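Local coordinates for protein oxidoreductase, short-chain dehydrogenase/reductase family (Aeromonas hydrophila subsp. hydrophila, PDB 3L6E) that probably works as a nucleotide-dependent oxidoreductase of the short-chain dehydrogenase/reductase family, perhaps reducing 3-dehydrosphinganine in sphingolipid metabolism, at residues P178-R182 / F197-A203; Y206-A210 / D221-G225. One frame throughout, in Å; residues are numbered along the deposited sequence.

Contact 1. Residues P178-R182 / F197-A203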
# COMPACT_ATOMS: atom_id res chain seq x y z
N PRO A 178 -1.90 6.18 7.06
CA PRO A 178 -0.84 6.11 8.07
C PRO A 178 -1.48 6.03 9.44
O PRO A 178 -2.06 7.01 9.88
CB PRO A 178 -0.16 7.49 7.97
CG PRO A 178 -0.90 8.26 6.91
CD PRO A 178 -2.19 7.56 6.65
N SER A 179 -1.39 4.88 10.10
CA SER A 179 -1.90 4.71 11.46
C SER A 179 -0.79 4.78 12.48
O SER A 179 0.07 3.90 12.53
CB SER A 179 -2.61 3.37 11.63
OG SER A 179 -3.95 3.45 11.19
N GLY A 180 -0.80 5.83 13.30
CA GLY A 180 0.13 5.94 14.42
C GLY A 180 1.08 7.11 14.31
O GLY A 180 2.23 7.04 14.74
N ILE A 181 0.59 8.20 13.73
CA ILE A 181 1.37 9.42 13.64
C ILE A 181 1.27 10.23 14.96
O ILE A 181 0.30 10.08 15.71
CB ILE A 181 0.97 10.24 12.38
CG1 ILE A 181 2.14 11.10 11.88
CG2 ILE A 181 -0.31 11.05 12.61
CD1 ILE A 181 3.06 10.39 10.90
N ARG A 182 2.28 11.04 15.24
CA ARG A 182 2.39 11.73 16.55
C ARG A 182 1.56 13.01 16.70
O ARG A 182 1.23 13.66 15.70
CB ARG A 182 3.86 12.01 16.88
CG ARG A 182 4.76 12.28 15.68
CD ARG A 182 6.17 12.70 16.09
NE ARG A 182 6.66 11.99 17.28
CZ ARG A 182 7.56 11.00 17.27
NH1 ARG A 182 7.92 10.44 18.41
NH2 ARG A 182 8.10 10.59 16.13
N PHE A 197 4.45 7.03 17.29
CA PHE A 197 5.87 6.77 17.09
C PHE A 197 6.25 6.73 15.59
O PHE A 197 7.44 6.72 15.27
CB PHE A 197 6.29 5.48 17.80
CG PHE A 197 7.64 5.57 18.50
CD1 PHE A 197 7.75 5.28 19.86
CD2 PHE A 197 8.79 5.94 17.79
CE1 PHE A 197 8.98 5.36 20.51
CE2 PHE A 197 10.02 6.02 18.43
CZ PHE A 197 10.12 5.74 19.79
N MSE A 198 5.27 6.70 14.69
CA MSE A 198 5.54 6.81 13.24
C MSE A 198 6.00 8.23 12.89
O MSE A 198 5.33 9.20 13.20
CB MSE A 198 4.29 6.46 12.42
CG MSE A 198 4.42 6.64 10.89
SE MSE A 198 2.75 6.26 9.90
CE MSE A 198 2.36 4.51 10.65
N THR A 199 7.17 8.35 12.26
CA THR A 199 7.65 9.67 11.85
C THR A 199 6.99 10.09 10.54
O THR A 199 6.71 9.24 9.71
CB THR A 199 9.19 9.73 11.69
OG1 THR A 199 9.60 9.04 10.51
CG2 THR A 199 9.90 9.14 12.89
N PRO A 200 6.76 11.39 10.34
CA PRO A 200 6.29 11.90 9.04
C PRO A 200 7.17 11.48 7.85
O PRO A 200 6.66 11.09 6.79
CB PRO A 200 6.37 13.42 9.21
CG PRO A 200 6.27 13.65 10.67
CD PRO A 200 6.91 12.47 11.34
N GLU A 201 8.48 11.55 8.05
CA GLU A 201 9.46 11.28 7.01
C GLU A 201 9.29 9.89 6.42
O GLU A 201 9.20 9.74 5.20
CB GLU A 201 10.90 11.45 7.54
CG GLU A 201 11.30 12.88 7.86
CD GLU A 201 10.57 13.48 9.06
OE1 GLU A 201 10.25 12.74 10.01
OE2 GLU A 201 10.33 14.70 9.04
N ASP A 202 9.24 8.88 7.29
CA ASP A 202 9.04 7.49 6.90
C ASP A 202 7.64 7.28 6.28
O ASP A 202 7.50 6.59 5.25
CB ASP A 202 9.18 6.57 8.11
CG ASP A 202 10.62 6.45 8.63
OD1 ASP A 202 11.61 6.80 7.94
OD2 ASP A 202 10.73 5.93 9.76
N ALA A 203 6.62 7.87 6.90
CA ALA A 203 5.26 7.77 6.37
C ALA A 203 5.26 8.30 4.92
O ALA A 203 4.97 7.56 3.99
CB ALA A 203 4.27 8.53 7.26
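Gly-180 O is the polar hub between 178-182 and 197-203. It accepts from Met-198 N at 3.1 Å, with an N-H...O angle of 149°; Phe-197 N adds a weak bond to the same oxygen. Met-198, a selenomethionine, then runs back along the end of the strand. With CG anti to the backbone N (chi1 176°) the chain extends until it bends at the last torsion, and SE settles on Pro-178, 3.7 Å from its CB. Nearer the backbone, CD1 of Ile-181 reaches Met-198 CG at 4.0 Å and goes on to Pro-200 and Ala-203 CB, packing the first turn of the helix against the strand. In this Rossmann-type SDR fold, 178-182 lies at the C-terminal end of the sixth strand in the parallel sheet, and 197-203 leads into helix 200-210; much of the chain between them is not modelled. Thr-199 is the N-cap of that helix: its OG1 accepts from Asp-202 N at 3.2 Å and a nearly straight 167°, while Thr-199 O takes Ala-203 N as the helical bonds begin. Its own backbone N is satisfied by Ser-216 OG of the second subunit, which also hydrogen-bonds Asp-202 OD2. Further out, Arg-182 lies alongside Thr-199, whose CG2 meets the edge of the guanidinium in plane, 4.0 Å from NH2, and CA of Phe-197 sits over one of its faces.

Contact 2. Residues Y206-A210 / D221-G225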
# COMPACT_ATOMS: atom_id res chain seq x y z
N TYR A 206 7.00 6.03 2.12
CA TYR A 206 6.11 4.96 1.64
C TYR A 206 5.04 5.49 0.70
O TYR A 206 4.78 4.88 -0.32
CB TYR A 206 5.39 4.25 2.79
CG TYR A 206 6.23 3.24 3.52
CD1 TYR A 206 6.87 2.21 2.83
CD2 TYR A 206 6.41 3.33 4.89
CE1 TYR A 206 7.66 1.28 3.51
CE2 TYR A 206 7.17 2.41 5.57
CZ TYR A 206 7.78 1.39 4.88
OH TYR A 206 8.55 0.50 5.59
N MSE A 207 4.42 6.59 1.10
CA MSE A 207 3.30 7.19 0.37
C MSE A 207 3.74 7.68 -1.02
O MSE A 207 3.08 7.39 -2.02
CB MSE A 207 2.67 8.33 1.18
CG MSE A 207 1.99 7.89 2.47
SE MSE A 207 1.39 9.37 3.65
CE MSE A 207 -0.22 9.85 2.75
N LEU A 208 4.86 8.39 -1.07
CA LEU A 208 5.38 8.91 -2.33
C LEU A 208 5.90 7.81 -3.25
O LEU A 208 5.75 7.90 -4.46
CB LEU A 208 6.47 9.96 -2.10
CG LEU A 208 6.06 11.21 -1.33
CD1 LEU A 208 7.28 12.09 -1.08
CD2 LEU A 208 4.96 11.99 -2.01
N ASP A 209 6.51 6.77 -2.69
CA ASP A 209 6.84 5.61 -3.51
C ASP A 209 5.55 5.01 -4.06
O ASP A 209 5.48 4.65 -5.22
CB ASP A 209 7.63 4.55 -2.75
CG ASP A 209 9.06 4.95 -2.50
OD1 ASP A 209 9.45 6.07 -2.87
OD2 ASP A 209 9.81 4.12 -1.94
N ALA A 210 4.54 4.89 -3.22
CA ALA A 210 3.29 4.30 -3.65
C ALA A 210 2.64 5.17 -4.75
O ALA A 210 1.99 4.65 -5.64
CB ALA A 210 2.37 4.12 -2.48
N ASP A 221 -4.82 1.80 -2.64
CA ASP A 221 -4.95 1.93 -1.19
C ASP A 221 -3.67 1.52 -0.50
O ASP A 221 -3.07 0.49 -0.83
CB ASP A 221 -6.13 1.09 -0.62
CG ASP A 221 -7.41 1.23 -1.45
OD1 ASP A 221 -8.29 2.07 -1.13
OD2 ASP A 221 -7.53 0.47 -2.44
N LEU A 222 -3.25 2.32 0.47
CA LEU A 222 -2.01 2.04 1.19
C LEU A 222 -2.20 2.17 2.71
O LEU A 222 -2.53 3.23 3.19
CB LEU A 222 -0.90 3.00 0.73
CG LEU A 222 0.48 2.83 1.37
CD1 LEU A 222 1.17 1.54 0.90
CD2 LEU A 222 1.37 4.05 1.13
N PHE A 223 -1.96 1.09 3.45
CA PHE A 223 -2.11 1.09 4.90
C PHE A 223 -0.73 0.98 5.54
O PHE A 223 0.01 0.04 5.27
CB PHE A 223 -3.02 -0.07 5.34
CG PHE A 223 -4.44 0.05 4.86
CD1 PHE A 223 -4.78 -0.28 3.55
CD2 PHE A 223 -5.44 0.51 5.72
CE1 PHE A 223 -6.10 -0.17 3.10
CE2 PHE A 223 -6.75 0.65 5.28
CZ PHE A 223 -7.09 0.30 3.96
N ILE A 224 -0.37 1.97 6.34
CA ILE A 224 0.91 1.95 7.06
C ILE A 224 0.65 1.86 8.55
O ILE A 224 -0.15 2.62 9.08
CB ILE A 224 1.75 3.22 6.80
CG1 ILE A 224 1.87 3.49 5.29
CG2 ILE A 224 3.14 3.10 7.43
CD1 ILE A 224 2.19 4.93 5.01
N GLY A 225 1.35 0.94 9.24
CA GLY A 225 1.22 0.80 10.70
C GLY A 225 2.54 0.99 11.43
O GLY A 225 3.60 0.82 10.84
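Leu-222 and Ile-224 point from strand 221-225 into the side of helix 206-210, and the helix answers with Tyr-206, Met-207 and Ala-210, one turn's worth of side chains. The closest apolar contact is Leu-222 CD2 on Ala-210 CB, 3.7 Å; the same methyl also lies 3.8 Å from Met-207 CA, so it is pressed against the helix backbone itself. In Leu-222 CB already points toward the helix, and CG anti to the backbone N (chi1 -179°) with chi2 at 70° makes CD2 the methyl that touches it. CD1 of Ile-224 touches both Met-207 CG at 3.9 Å and Tyr-206 CB at 4.0 Å, the selenomethionine chain and the isoleucine meeting at about a right angle. CG2 of Ile-224 comes to CD2 of the Tyr-206 ring at 4.1 Å, obliquely.

Polar interactions lie at the margins. Tyr-206 OH bonds to Glu-212 O of the second subunit, where Arg-214 of that subunit also makes a cation-pi contact with the ring. The strand pairs antiparallel with its counterpart there, continuing the sheet across the dimer interface.

In backbone terms segments 206-210 and 221-225, the latter on the last strand of the Rossmann-type sheet, run nearly antiparallel (161°), their axes 9.8 Å apart at closest approach. Between them the contact is purely apolar, so cohesion here rests on shape fit and the burial of hydrocarbon, while the polar bonds of Tyr-206 are directed to the second subunit.

Contacts 1 and 2 fasten the two ends of one helix, 200-210, to neighbouring strands of one sheet: its start to strand 171-181, its last turn to strand 217-226. Their centres are 11 Å apart, and the seam between them is direct, with Ser-179 N 2.8 Å from Ile-224 O in a probable hydrogen bond between the two strands. Met-198 belongs to both neighbourhoods, its CE lying 3.5 Å from that same Ile-224 O, and Ala-203 O comes within 4.0 Å of Ile-224 CD1. Along the chain contact 1 closes before contact 2 opens. Both also touch the second subunit, so this corner of the fold is shared with the dimer interface.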